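Local coordinates for protein AlkD2 (Streptococcus mutans, PDB 6M9M) that is of unknown function but binds inosine-5'-monophosphate and belongs to the HEAT-like repeat family of DNA glycosylases, at residues L42-Y47 with L72-D77; V54-V59 with Q88-K93; D152-V157 with K185-E190. One frame throughout, in Å; residues are numbered along the deposited sequence.

Contact 1: residues L42-Y47 with L72-D77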
ATOM      1  N   LEU A  42      20.575  -7.845   1.832  1.00 14.21           N
ATOM      2  CA  LEU A  42      20.380  -7.721   0.392  1.00 13.26           C
ATOM      3  C   LEU A  42      19.308  -6.689   0.055  1.00 13.22           C
ATOM      4  O   LEU A  42      19.478  -5.894  -0.878  1.00 13.91           O
ATOM      5  CB  LEU A  42      20.029  -9.091  -0.186  1.00 15.05           C
ATOM      6  CG  LEU A  42      19.675  -9.082  -1.674  1.00 15.64           C
ATOM      7  CD1 LEU A  42      20.813  -8.530  -2.536  1.00 17.94           C
ATOM      8  CD2 LEU A  42      19.284 -10.489  -2.120  1.00 16.88           C
ATOM      9  N   ALA A  43      18.191  -6.690   0.785  1.00 11.88           N
ATOM     10  CA  ALA A  43      17.123  -5.744   0.503  1.00 11.32           C
ATOM     11  C   ALA A  43      17.597  -4.303   0.674  1.00 10.93           C
ATOM     12  O   ALA A  43      17.298  -3.440  -0.157  1.00 11.18           O
ATOM     13  CB  ALA A  43      15.928  -6.037   1.414  1.00 12.13           C
ATOM     14  N   PHE A  44      18.312  -4.007   1.765  1.00 11.42           N
ATOM     15  CA  PHE A  44      18.800  -2.644   1.952  1.00 11.87           C
ATOM     16  C   PHE A  44      19.785  -2.253   0.859  1.00 12.27           C
ATOM     17  O   PHE A  44      19.768  -1.113   0.379  1.00 12.85           O
ATOM     18  CB  PHE A  44      19.419  -2.464   3.334  1.00 11.47           C
ATOM     19  CG  PHE A  44      18.410  -2.414   4.451  1.00 11.15           C
ATOM     20  CD1 PHE A  44      17.425  -1.455   4.474  1.00 10.40           C
ATOM     21  CD2 PHE A  44      18.462  -3.321   5.491  1.00 12.41           C
ATOM     22  CE1 PHE A  44      16.506  -1.403   5.496  1.00 11.43           C
ATOM     23  CE2 PHE A  44      17.548  -3.265   6.527  1.00 13.40           C
ATOM     24  CZ  PHE A  44      16.576  -2.291   6.526  1.00 12.80           C
ATOM     25  N   LEU A  45      20.655  -3.179   0.450  1.00 13.16           N
ATOM     26  CA  LEU A  45      21.604  -2.849  -0.607  1.00 15.08           C
ATOM     27  C   LEU A  45      20.886  -2.625  -1.930  1.00 14.53           C
ATOM     28  O   LEU A  45      21.183  -1.666  -2.653  1.00 15.27           O
ATOM     29  CB  LEU A  45      22.666  -3.938  -0.744  1.00 17.95           C
ATOM     30  CG  LEU A  45      23.823  -3.572  -1.678  1.00 20.66           C
ATOM     31  CD1 LEU A  45      24.624  -2.379  -1.168  1.00 22.31           C
ATOM     32  CD2 LEU A  45      24.714  -4.803  -1.868  1.00 21.69           C
ATOM     33  N   ALA A  46      19.917  -3.478  -2.253  1.00 13.91           N
ATOM     34  CA  ALA A  46      19.180  -3.313  -3.498  1.00 12.77           C
ATOM     35  C   ALA A  46      18.375  -2.014  -3.505  1.00 11.99           C
ATOM     36  O   ALA A  46      18.227  -1.378  -4.554  1.00 12.63           O
ATOM     37  CB  ALA A  46      18.273  -4.517  -3.736  1.00 13.42           C
ATOM     38  N   TYR A  47      17.838  -1.608  -2.350  1.00 10.76           N
ATOM     39  CA  TYR A  47      17.029  -0.395  -2.289  1.00 10.49           C
ATOM     40  C   TYR A  47      17.863   0.854  -2.564  1.00 11.21           C
ATOM     41  O   TYR A  47      17.305   1.883  -2.953  1.00 11.76           O
ATOM     42  CB  TYR A  47      16.234  -0.305  -0.960  1.00  9.84           C
ATOM     43  CG  TYR A  47      15.265   0.863  -1.032  1.00  9.44           C
ATOM     44  CD1 TYR A  47      14.161   0.805  -1.877  1.00 10.32           C
ATOM     45  CD2 TYR A  47      15.502   2.043  -0.345  1.00  9.30           C
ATOM     46  CE1 TYR A  47      13.324   1.886  -2.033  1.00 10.18           C
ATOM     47  CE2 TYR A  47      14.644   3.123  -0.484  1.00  9.85           C
ATOM     48  CZ  TYR A  47      13.576   3.048  -1.349  1.00  9.35           C
ATOM     49  OH  TYR A  47      12.747   4.134  -1.502  1.00 10.90           O
ATOM     50  N   LEU A  72       9.679  -2.783   8.731  1.00  8.23           N
ATOM     51  CA  LEU A  72       8.396  -2.101   8.577  1.00  8.77           C
ATOM     52  C   LEU A  72       8.531  -0.588   8.767  1.00  8.48           C
ATOM     53  O   LEU A  72       7.924   0.186   8.022  1.00  9.21           O
ATOM     54  CB  LEU A  72       7.375  -2.707   9.528  1.00  9.90           C
ATOM     55  CG  LEU A  72       5.960  -2.184   9.411  1.00 11.53           C
ATOM     56  CD1 LEU A  72       5.377  -2.476   8.048  1.00 13.12           C
ATOM     57  CD2 LEU A  72       5.084  -2.740  10.505  1.00 13.89           C
ATOM     58  N   ILE A  73       9.334  -0.146   9.750  1.00  8.52           N
ATOM     59  CA  ILE A  73       9.576   1.286   9.937  1.00  8.72           C
ATOM     60  C   ILE A  73      10.279   1.876   8.719  1.00  7.54           C
ATOM     61  O   ILE A  73       9.965   2.987   8.284  1.00  8.65           O
ATOM     62  CB  ILE A  73      10.379   1.535  11.230  1.00  9.82           C
ATOM     63  CG1 ILE A  73       9.519   1.280  12.471  1.00 12.73           C
ATOM     64  CG2 ILE A  73      10.979   2.937  11.247  1.00 10.49           C
ATOM     65  CD1 ILE A  73      10.313   1.203  13.774  1.00 15.58           C
ATOM     66  N   PHE A  74      11.258   1.163   8.159  1.00  8.31           N
ATOM     67  CA  PHE A  74      11.933   1.670   6.964  1.00  8.34           C
ATOM     68  C   PHE A  74      10.957   1.820   5.795  1.00  8.14           C
ATOM     69  O   PHE A  74      11.009   2.810   5.054  1.00  8.05           O
ATOM     70  CB  PHE A  74      13.097   0.758   6.615  1.00  8.69           C
ATOM     71  CG  PHE A  74      14.024   1.301   5.566  1.00  8.98           C
ATOM     72  CD1 PHE A  74      15.085   2.108   5.916  1.00  9.09           C
ATOM     73  CD2 PHE A  74      13.842   0.991   4.234  1.00  8.96           C
ATOM     74  CE1 PHE A  74      15.957   2.603   4.955  1.00  9.68           C
ATOM     75  CE2 PHE A  74      14.719   1.483   3.267  1.00  9.65           C
ATOM     76  CZ  PHE A  74      15.775   2.284   3.634  1.00 10.13           C
ATOM     77  N   MET A  75      10.034   0.866   5.637  1.00  7.86           N
ATOM     78  CA  MET A  75       8.979   1.009   4.639  1.00  7.52           C
ATOM     79  C   MET A  75       8.140   2.256   4.902  1.00  8.16           C
ATOM     80  O   MET A  75       7.879   3.061   3.995  1.00  8.91           O
ATOM     81  CB  MET A  75       8.077  -0.227   4.663  1.00  8.32           C
ATOM     82  CG  MET A  75       8.683  -1.516   4.141  1.00  9.14           C
ATOM     83  SD  MET A  75       7.737  -2.993   4.561  1.00 10.11           S
ATOM     84  CE  MET A  75       6.107  -2.571   3.968  1.00 11.12           C
ATOM     85  N   ARG A  76       7.694   2.415   6.147  1.00  8.28           N
ATOM     86  CA  ARG A  76       6.790   3.499   6.522  1.00  8.37           C
ATOM     87  C   ARG A  76       7.420   4.860   6.297  1.00  8.50           C
ATOM     88  O   ARG A  76       6.769   5.777   5.790  1.00  9.33           O
ATOM     89  CB  ARG A  76       6.420   3.344   8.000  1.00  9.17           C
ATOM     90  CG  ARG A  76       5.344   4.297   8.508  1.00  9.81           C
ATOM     91  CD  ARG A  76       5.180   4.213  10.023  1.00 11.69           C
ATOM     92  NE  ARG A  76       6.365   4.744  10.671  1.00 11.22           N
ATOM     93  CZ  ARG A  76       6.775   4.464  11.901  1.00 13.88           C
ATOM     94  NH1 ARG A  76       6.089   3.635  12.665  1.00 16.13           N
ATOM     95  NH2 ARG A  76       7.886   5.017  12.348  1.00 14.94           N
ATOM     96  N   ASP A  77       8.688   5.011   6.676  1.00  8.53           N
ATOM     97  CA  ASP A  77       9.291   6.327   6.770  1.00  8.83           C
ATOM     98  C   ASP A  77      10.312   6.638   5.688  1.00  8.37           C
ATOM     99  O   ASP A  77      10.577   7.814   5.448  1.00  9.92           O
ATOM    100  CB  ASP A  77       9.988   6.486   8.128  1.00 10.22           C
ATOM    101  CG  ASP A  77       9.023   6.569   9.287  1.00 12.15           C
ATOM    102  OD1 ASP A  77       7.800   6.724   9.061  1.00 12.90           O
ATOM    103  OD2 ASP A  77       9.505   6.455  10.427  1.00 13.69           O
TER

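Contact 2: residues V54-V59 with Q88-K93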
ATOM      1  N   VAL A  54      15.067  -2.304  -9.601  1.00 11.89           N
ATOM      2  CA  VAL A  54      15.733  -3.024  -8.518  1.00 12.11           C
ATOM      3  C   VAL A  54      15.216  -2.550  -7.162  1.00 11.45           C
ATOM      4  O   VAL A  54      15.059  -3.350  -6.234  1.00 11.03           O
ATOM      5  CB  VAL A  54      17.260  -2.909  -8.663  1.00 13.14           C
ATOM      6  CG1 VAL A  54      17.980  -3.539  -7.482  1.00 13.88           C
ATOM      7  CG2 VAL A  54      17.710  -3.582  -9.948  1.00 13.79           C
ATOM      8  N   ARG A  55      14.887  -1.258  -7.039  1.00 10.78           N
ATOM      9  CA  ARG A  55      14.228  -0.807  -5.820  1.00  9.78           C
ATOM     10  C   ARG A  55      12.852  -1.444  -5.659  1.00  9.92           C
ATOM     11  O   ARG A  55      12.447  -1.755  -4.538  1.00  9.58           O
ATOM     12  CB  ARG A  55      14.140   0.717  -5.776  1.00 10.00           C
ATOM     13  CG  ARG A  55      15.491   1.407  -5.841  1.00 10.10           C
ATOM     14  CD  ARG A  55      15.462   2.779  -5.226  1.00  9.83           C
ATOM     15  NE  ARG A  55      14.487   3.692  -5.821  1.00 10.79           N
ATOM     16  CZ  ARG A  55      14.693   4.378  -6.940  1.00 10.69           C
ATOM     17  NH1 ARG A  55      15.824   4.230  -7.624  1.00 12.49           N
ATOM     18  NH2 ARG A  55      13.767   5.210  -7.386  1.00 12.32           N
ATOM     19  N   MET A  56      12.124  -1.659  -6.762  1.00  9.88           N
ATOM     20  CA  MET A  56      10.861  -2.395  -6.686  1.00  9.74           C
ATOM     21  C   MET A  56      11.072  -3.784  -6.100  1.00  9.93           C
ATOM     22  O   MET A  56      10.360  -4.195  -5.179  1.00 10.14           O
ATOM     23  CB  MET A  56      10.224  -2.492  -8.071  1.00 10.10           C
ATOM     24  CG  MET A  56       9.661  -1.190  -8.628  1.00 10.86           C
ATOM     25  SD  MET A  56       9.184  -1.275 -10.368  1.00 12.15           S
ATOM     26  CE  MET A  56       8.053  -2.651 -10.346  1.00 13.33           C
ATOM     27  N   TYR A  57      12.046  -4.520  -6.637  1.00 10.19           N
ATOM     28  CA  TYR A  57      12.438  -5.821  -6.091  1.00 10.28           C
ATOM     29  C   TYR A  57      12.711  -5.729  -4.592  1.00 10.08           C
ATOM     30  O   TYR A  57      12.237  -6.554  -3.802  1.00 10.16           O
ATOM     31  CB  TYR A  57      13.661  -6.311  -6.878  1.00 11.47           C
ATOM     32  CG  TYR A  57      14.457  -7.410  -6.230  1.00 11.46           C
ATOM     33  CD1 TYR A  57      15.486  -7.109  -5.364  1.00 12.51           C
ATOM     34  CD2 TYR A  57      14.178  -8.751  -6.477  1.00 12.84           C
ATOM     35  CE1 TYR A  57      16.236  -8.095  -4.766  1.00 13.42           C
ATOM     36  CE2 TYR A  57      14.931  -9.755  -5.880  1.00 13.47           C
ATOM     37  CZ  TYR A  57      15.951  -9.414  -5.012  1.00 13.40           C
ATOM     38  OH  TYR A  57      16.727 -10.364  -4.393  1.00 14.66           O
ATOM     39  N   ALA A  58      13.479  -4.716  -4.184  1.00  9.63           N
ATOM     40  CA  ALA A  58      13.837  -4.559  -2.779  1.00 10.06           C
ATOM     41  C   ALA A  58      12.612  -4.334  -1.907  1.00  9.36           C
ATOM     42  O   ALA A  58      12.554  -4.831  -0.773  1.00  9.72           O
ATOM     43  CB  ALA A  58      14.802  -3.385  -2.619  1.00 10.54           C
ATOM     44  N   VAL A  59      11.649  -3.550  -2.396  1.00  9.01           N
ATOM     45  CA  VAL A  59      10.445  -3.271  -1.617  1.00  9.04           C
ATOM     46  C   VAL A  59       9.568  -4.511  -1.503  1.00  8.65           C
ATOM     47  O   VAL A  59       8.951  -4.741  -0.455  1.00  9.06           O
ATOM     48  CB  VAL A  59       9.716  -2.029  -2.152  1.00  8.77           C
ATOM     49  CG1 VAL A  59       8.445  -1.768  -1.375  1.00  8.66           C
ATOM     50  CG2 VAL A  59      10.647  -0.810  -2.078  1.00  9.11           C
ATOM     51  N   GLN A  88       6.372   3.428  -5.509  1.00  8.88           N
ATOM     52  CA  GLN A  88       5.254   3.697  -4.598  1.00  8.84           C
ATOM     53  C   GLN A  88       4.147   2.651  -4.731  1.00  8.60           C
ATOM     54  O   GLN A  88       3.555   2.239  -3.731  1.00  9.11           O
ATOM     55  CB  GLN A  88       4.696   5.098  -4.803  1.00  9.14           C
ATOM     56  CG  GLN A  88       5.647   6.200  -4.426  1.00  9.58           C
ATOM     57  CD  GLN A  88       5.854   6.351  -2.931  1.00  9.77           C
ATOM     58  OE1 GLN A  88       5.069   5.855  -2.123  1.00 10.64           O
ATOM     59  NE2 GLN A  88       6.899   7.073  -2.555  1.00 10.34           N
ATOM     60  N   GLU A  89       3.856   2.199  -5.954  1.00  9.31           N
ATOM     61  CA  GLU A  89       2.861   1.146  -6.096  1.00  8.91           C
ATOM     62  C   GLU A  89       3.312  -0.137  -5.411  1.00 10.07           C
ATOM     63  O   GLU A  89       2.506  -0.827  -4.787  1.00 10.33           O
ATOM     64  CB  GLU A  89       2.563   0.868  -7.566  1.00 10.61           C
ATOM     65  CG  GLU A  89       1.884   2.016  -8.300  1.00 12.80           C
ATOM     66  CD  GLU A  89       0.492   2.380  -7.756  1.00 14.39           C
ATOM     67  OE1 GLU A  89      -0.137   1.586  -7.013  1.00 17.83           O
ATOM     68  OE2 GLU A  89       0.022   3.490  -8.053  1.00 16.23           O
ATOM     69  N   VAL A  90       4.603  -0.463  -5.487  1.00  9.59           N
ATOM     70  CA  VAL A  90       5.097  -1.652  -4.795  1.00  9.07           C
ATOM     71  C   VAL A  90       5.020  -1.470  -3.285  1.00  8.61           C
ATOM     72  O   VAL A  90       4.727  -2.422  -2.562  1.00  9.02           O
ATOM     73  CB  VAL A  90       6.502  -2.042  -5.281  1.00  9.83           C
ATOM     74  CG1 VAL A  90       7.004  -3.263  -4.521  1.00 10.93           C
ATOM     75  CG2 VAL A  90       6.445  -2.362  -6.766  1.00 11.06           C
ATOM     76  N   LEU A  91       5.270  -0.246  -2.777  1.00  8.58           N
ATOM     77  CA  LEU A  91       5.120  -0.007  -1.334  1.00  8.98           C
ATOM     78  C   LEU A  91       3.718  -0.374  -0.849  1.00  8.68           C
ATOM     79  O   LEU A  91       3.566  -0.973   0.221  1.00  8.76           O
ATOM     80  CB  LEU A  91       5.461   1.446  -0.980  1.00  8.74           C
ATOM     81  CG  LEU A  91       5.286   1.840   0.485  1.00  8.96           C
ATOM     82  CD1 LEU A  91       6.163   1.011   1.412  1.00  9.52           C
ATOM     83  CD2 LEU A  91       5.554   3.329   0.672  1.00 10.17           C
ATOM     84  N   ALA A  92       2.681  -0.003  -1.608  1.00  8.21           N
ATOM     85  CA  ALA A  92       1.319  -0.366  -1.237  1.00  8.29           C
ATOM     86  C   ALA A  92       1.163  -1.883  -1.160  1.00  8.48           C
ATOM     87  O   ALA A  92       0.515  -2.403  -0.240  1.00  8.94           O
ATOM     88  CB  ALA A  92       0.340   0.246  -2.241  1.00  8.96           C
ATOM     89  N   LYS A  93       1.725  -2.605  -2.135  1.00  8.68           N
ATOM     90  CA  LYS A  93       1.650  -4.064  -2.136  1.00  8.71           C
ATOM     91  C   LYS A  93       2.415  -4.659  -0.965  1.00  9.11           C
ATOM     92  O   LYS A  93       1.972  -5.645  -0.358  1.00 10.02           O
ATOM     93  CB  LYS A  93       2.213  -4.611  -3.446  1.00  9.75           C
ATOM     94  CG  LYS A  93       1.392  -4.218  -4.658  1.00 11.18           C
ATOM     95  CD  LYS A  93       1.999  -4.641  -5.977  1.00 13.90           C
ATOM     96  CE  LYS A  93       1.301  -3.965  -7.148  1.00 18.43           C
ATOM     97  NZ  LYS A  93      -0.113  -4.408  -7.264  1.00 21.59           N
TER

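Contact 3: residues D152-V157 with K185-E190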
ATOM      1  N   ASP A 152     -12.325   8.577   7.148  1.00 11.34           N
ATOM      2  CA  ASP A 152     -11.615   9.533   7.975  1.00 13.12           C
ATOM      3  C   ASP A 152     -10.619  10.371   7.182  1.00 12.16           C
ATOM      4  O   ASP A 152     -10.204  11.437   7.653  1.00 15.16           O
ATOM      5  CB  ASP A 152     -10.824   8.839   9.087  1.00 17.73           C
ATOM      6  CG  ASP A 152     -11.684   8.317  10.217  1.00 24.32           C
ATOM      7  OD1 ASP A 152     -12.773   8.870  10.455  1.00 26.18           O
ATOM      8  OD2 ASP A 152     -11.225   7.365  10.904  1.00 27.04           O
ATOM      9  N   LEU A 153     -10.177   9.893   6.018  1.00 10.58           N
ATOM     10  CA  LEU A 153      -9.221  10.605   5.186  1.00  9.37           C
ATOM     11  C   LEU A 153      -9.881  11.411   4.073  1.00  9.68           C
ATOM     12  O   LEU A 153      -9.187  11.892   3.166  1.00 10.60           O
ATOM     13  CB  LEU A 153      -8.170   9.642   4.630  1.00  9.89           C
ATOM     14  CG  LEU A 153      -7.032   9.251   5.575  1.00 10.73           C
ATOM     15  CD1 LEU A 153      -7.499   8.471   6.780  1.00 14.78           C
ATOM     16  CD2 LEU A 153      -5.970   8.473   4.812  1.00 11.59           C
ATOM     17  N   LYS A 154     -11.203  11.628   4.154  1.00 10.54           N
ATOM     18  CA  LYS A 154     -11.908  12.367   3.100  1.00 11.34           C
ATOM     19  C   LYS A 154     -11.507  13.840   3.013  1.00 12.10           C
ATOM     20  O   LYS A 154     -11.761  14.473   1.979  1.00 12.86           O
ATOM     21  CB  LYS A 154     -13.420  12.252   3.297  1.00 12.25           C
ATOM     22  CG  LYS A 154     -13.948  12.915   4.555  1.00 13.43           C
ATOM     23  CD  LYS A 154     -15.358  12.436   4.865  1.00 14.84           C
ATOM     24  CE  LYS A 154     -15.904  13.106   6.111  1.00 17.17           C
ATOM     25  NZ  LYS A 154     -15.188  12.639   7.338  1.00 19.09           N
ATOM     26  N   GLU A 155     -10.890  14.397   4.056  1.00 11.46           N
ATOM     27  CA  GLU A 155     -10.383  15.763   4.047  1.00 11.55           C
ATOM     28  C   GLU A 155      -8.865  15.816   3.846  1.00 11.13           C
ATOM     29  O   GLU A 155      -8.238  16.840   4.137  1.00 12.94           O
ATOM     30  CB  GLU A 155     -10.736  16.496   5.352  1.00 12.43           C
ATOM     31  CG  GLU A 155     -12.228  16.657   5.653  1.00 12.48           C
ATOM     32  CD  GLU A 155     -12.929  17.675   4.783  1.00 13.94           C
ATOM     33  OE1 GLU A 155     -12.263  18.382   3.977  1.00 14.46           O
ATOM     34  OE2 GLU A 155     -14.165  17.795   4.911  1.00 15.69           O
ATOM     35  N   ASP A 156      -8.255  14.733   3.364  1.00 10.70           N
ATOM     36  CA  ASP A 156      -6.804  14.708   3.257  1.00 11.03           C
ATOM     37  C   ASP A 156      -6.289  15.858   2.394  1.00 11.07           C
ATOM     38  O   ASP A 156      -6.872  16.199   1.360  1.00 11.28           O
ATOM     39  CB  ASP A 156      -6.332  13.381   2.675  1.00 11.62           C
ATOM     40  CG  ASP A 156      -4.890  13.081   3.031  1.00 12.15           C
ATOM     41  OD1 ASP A 156      -3.973  13.583   2.348  1.00 11.28           O
ATOM     42  OD2 ASP A 156      -4.691  12.345   4.017  1.00 13.10           O
ATOM     43  N   VAL A 157      -5.157  16.427   2.801  1.00 12.05           N
ATOM     44  CA  VAL A 157      -4.567  17.528   2.050  1.00 12.39           C
ATOM     45  C   VAL A 157      -4.044  17.103   0.681  1.00 11.68           C
ATOM     46  O   VAL A 157      -3.894  17.942  -0.204  1.00 14.20           O
ATOM     47  CB  VAL A 157      -3.446  18.219   2.862  1.00 14.36           C
ATOM     48  CG1 VAL A 157      -3.976  18.758   4.190  1.00 17.20           C
ATOM     49  CG2 VAL A 157      -2.268  17.287   3.081  1.00 15.29           C
ATOM     50  N   LYS A 185     -24.251   9.830   3.529  1.00 27.50           N
ATOM     51  CA  LYS A 185     -25.337  10.724   3.905  1.00 30.12           C
ATOM     52  C   LYS A 185     -24.949  11.632   5.060  1.00 30.23           C
ATOM     53  O   LYS A 185     -25.517  12.719   5.193  1.00 31.39           O
ATOM     54  CB  LYS A 185     -26.573   9.903   4.273  1.00 33.65           C
ATOM     55  CG  LYS A 185     -27.859  10.714   4.371  1.00 37.23           C
ATOM     56  CD  LYS A 185     -29.012   9.831   4.804  1.00 40.30           C
ATOM     57  CE  LYS A 185     -30.293  10.627   4.988  1.00 42.13           C
ATOM     58  NZ  LYS A 185     -31.350   9.803   5.638  1.00 43.50           N
ATOM     59  N   ASN A 186     -23.984  11.222   5.885  1.00 30.32           N
ATOM     60  CA  ASN A 186     -23.570  12.024   7.027  1.00 31.79           C
ATOM     61  C   ASN A 186     -22.553  13.104   6.673  1.00 28.28           C
ATOM     62  O   ASN A 186     -22.238  13.936   7.532  1.00 30.04           O
ATOM     63  CB  ASN A 186     -22.975  11.123   8.111  1.00 36.96           C
ATOM     64  CG  ASN A 186     -24.017  10.249   8.781  1.00 40.96           C
ATOM     65  OD1 ASN A 186     -25.141  10.682   9.020  1.00 41.86           O
ATOM     66  ND2 ASN A 186     -23.646   9.010   9.080  1.00 43.22           N
ATOM     67  N   TRP A 187     -22.035  13.123   5.450  1.00 23.36           N
ATOM     68  CA  TRP A 187     -20.993  14.074   5.096  1.00 21.12           C
ATOM     69  C   TRP A 187     -21.594  15.447   4.813  1.00 22.18           C
ATOM     70  O   TRP A 187     -22.624  15.564   4.146  1.00 23.49           O
ATOM     71  CB  TRP A 187     -20.259  13.607   3.845  1.00 18.88           C
ATOM     72  CG  TRP A 187     -19.432  12.374   4.020  1.00 17.11           C
ATOM     73  CD1 TRP A 187     -19.427  11.515   5.083  1.00 17.71           C
ATOM     74  CD2 TRP A 187     -18.491  11.849   3.076  1.00 15.08           C
ATOM     75  NE1 TRP A 187     -18.526  10.499   4.859  1.00 16.90           N
ATOM     76  CE2 TRP A 187     -17.944  10.686   3.635  1.00 15.36           C
ATOM     77  CE3 TRP A 187     -18.041  12.266   1.813  1.00 15.18           C
ATOM     78  CZ2 TRP A 187     -17.001   9.913   2.969  1.00 14.50           C
ATOM     79  CZ3 TRP A 187     -17.084  11.511   1.171  1.00 13.60           C
ATOM     80  CH2 TRP A 187     -16.581  10.349   1.745  1.00 14.01           C
ATOM     81  N   LYS A 188     -20.925  16.487   5.302  1.00 21.72           N
ATOM     82  CA  LYS A 188     -21.251  17.875   4.982  1.00 21.30           C
ATOM     83  C   LYS A 188     -20.297  18.311   3.870  1.00 18.72           C
ATOM     84  O   LYS A 188     -19.093  18.444   4.099  1.00 17.25           O
ATOM     85  CB  LYS A 188     -21.090  18.747   6.226  1.00 23.45           C
ATOM     86  CG  LYS A 188     -21.418  20.213   6.000  1.00 26.38           C
ATOM     87  CD  LYS A 188     -21.314  21.017   7.288  1.00 29.18           C
ATOM     88  CE  LYS A 188     -21.564  22.494   7.020  1.00 32.15           C
ATOM     89  NZ  LYS A 188     -21.422  23.335   8.244  1.00 34.28           N
ATOM     90  N   LEU A 189     -20.837  18.534   2.669  1.00 18.87           N
ATOM     91  CA  LEU A 189     -20.025  18.661   1.451  1.00 17.51           C
ATOM     92  C   LEU A 189     -19.551  20.097   1.204  1.00 17.02           C
ATOM     93  O   LEU A 189     -19.875  20.746   0.207  1.00 19.33           O
ATOM     94  CB  LEU A 189     -20.796  18.144   0.245  1.00 17.70           C
ATOM     95  CG  LEU A 189     -21.147  16.667   0.297  1.00 18.09           C
ATOM     96  CD1 LEU A 189     -21.862  16.310  -0.994  1.00 19.10           C
ATOM     97  CD2 LEU A 189     -19.933  15.784   0.481  1.00 17.35           C
ATOM     98  N   GLU A 190     -18.698  20.557   2.098  1.00 15.23           N
ATOM     99  CA  GLU A 190     -18.216  21.930   2.106  1.00 15.25           C
ATOM    100  C   GLU A 190     -16.885  22.097   1.379  1.00 13.99           C
ATOM    101  O   GLU A 190     -16.773  22.934   0.479  1.00 14.99           O
ATOM    102  CB  GLU A 190     -18.114  22.352   3.573  1.00 16.71           C
ATOM    103  CG  GLU A 190     -17.897  23.798   3.840  1.00 18.80           C
ATOM    104  CD  GLU A 190     -18.117  24.116   5.313  1.00 22.10           C
ATOM    105  OE1 GLU A 190     -17.270  23.710   6.139  1.00 21.78           O
ATOM    106  OE2 GLU A 190     -19.151  24.735   5.643  1.00 25.77           O
TER

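Contact 1: residues L42-Y47 with L72-D77
Phe-44 and Tyr-47 close on Phe-74 to form an aromatic cluster between helix 36-47 and helix 69-79 of the all-helical HEAT-like repeat fold. The CA atoms of Phe-44 and Phe-74, the nearest pair in register, are 9.5 Å apart, so rings rather than backbones bridge the two helices. Along 42-47 the first residue to touch is Phe-44. Its CB points neither at the other helix nor from it, but CG lies beside the backbone N (chi1 -73°) and carries the ring across. There CE1 of Phe-44 stands 3.6 Å above the ring plane of Phe-74, over the ring centre, and 3.7 Å from Phe-74 CG. With centroids 5.0 Å apart and planes at 85°, this is a T-shaped stack: the edge of Phe-44 meets the face of Phe-74.

Beyond Ala-46, whose N bonds back to Leu-42 O, Tyr-47 directs its CB toward helix 69-79. Its ring is almost perpendicular to that of Phe-74 (89°) and meets it obliquely. Phe-62 of helix 52-65 meets both phenylalanine rings and extends the cluster, while Tyr-47 OH forms a weak hydrogen bond with Asp-82. Phe-74 is thus approached in two ways, over a face by Phe-44 and at the edge by Tyr-47, whose CD2 lies near the Phe-74 plane, 3.7 Å from Phe-74 CE2 and 4.0 Å from Phe-74 CZ.

Contact 2: residues V54-V59 with Q88-K93
No aromatic face takes part where Met-56 and Val-59 meet Val-90 and Leu-91; the flat group at the interface is a peptide, whose Met-56 O lies 3.5 Å from Val-90 CG1. Tyr-57 directs its CB away from helix 85-102 and its ring takes no part; Val-54 O lies at the ring edge, in plane.

Val-90 aims its CB at helix 52-65 and splits its two methyls between two partners. With CG1 anti to the backbone N (chi1 179°), that methyl lies 3.8 Å from Val-59 CG1, whereas Val-90 CG2 turns to Met-56. The methionine chain crosses it at about a right angle: CG of Met-56 lies 3.9 Å from Val-90 CG2, and the bend at chi3 (55°) folds CE back to the same methyl at the same distance. Val-59 CG1 also rests 3.8 Å from Leu-91 CA, a side-chain-to-backbone fit that implies close helices.

The axes of segments 54-59 and 88-93 approach to 9.0 Å, with N-to-C directions 11° apart. All four touching residues are buried and apolar. Met-56 also touches Arg-86, an IMP-binding residue, which places the contact next to the nucleotide site, the Met-56 side chain being about 8 Å from the bound IMP. Elsewhere round helix 52-65, Ala-58 packs on helix 36-47 and Tyr-57 on helix 2-13.

Contact 3: residues D152-V157 with K185-E190
Lys-154 lies lengthwise over one face of the Trp-187 indole, its methylenes following the long direction of the ring system. Lys-154 CB begins at the benzo end, 4.0 Å from Trp-187 CH2. Further along, Lys-154 CD sits 3.5 Å from the Trp-187 six-membered-ring centroid and 19° off the normal, a CH-pi contact, and comes within 3.4 Å of Trp-187 CE2. Lys-154 CE then passes above the pyrrole side, 3.9 Å from Trp-187 NE1. Last comes the ammonium: Lys-154 NZ is 5.0 Å from the centroid of the Trp-187 five-membered ring and 21° off its normal, a cation-pi geometry.

CG of Lys-154 is wedged between the backbone N and the carbonyl carbon, and the chain bends only at its final torsion (chi4 -69°), which lets NZ also make a weak hydrogen bond with Ala-151 O. The indole N-H is bonded to Glu-183 OE2, which helps to fix the rotation of the ring and probably makes its pi cloud a better partner for a cation. Ile-194 of helix 192-201 touches both Lys-154 and Trp-187.

Both touching residues lie in loops between helices. Lys-154 belongs to a type I beta turn, closed by Asp-156 N to Leu-153 O at 3.0 Å. The result is a combined cation-pi and CH-pi contact joining the loop after helix 143-151 to the loop after helix 177-185 in the HEAT-like helical array, away from the nucleotide site.

Overall arrangement
Contacts 1 and 2 lie in the N-terminal half, with centres 10 Å apart, and interlock: their segments alternate along the chain and helix 36-47 packs directly on helix 52-65, Ala-43 O lying 3.5 Å from Ala-58 CB. Contact 2 is the core member, wholly buried, with aliphatic side chains between almost parallel helices close to the nucleotide. Contact 1 is partly buried and spans a wider helix spacing with aromatic rings. Contact 3 lies on the opposite side of the chain's centre, about 30 Å from contact 2 between centres, and shares no helix with the others. It joins loops nearer the surface, and there alone of the three a charged side chain crosses the interface.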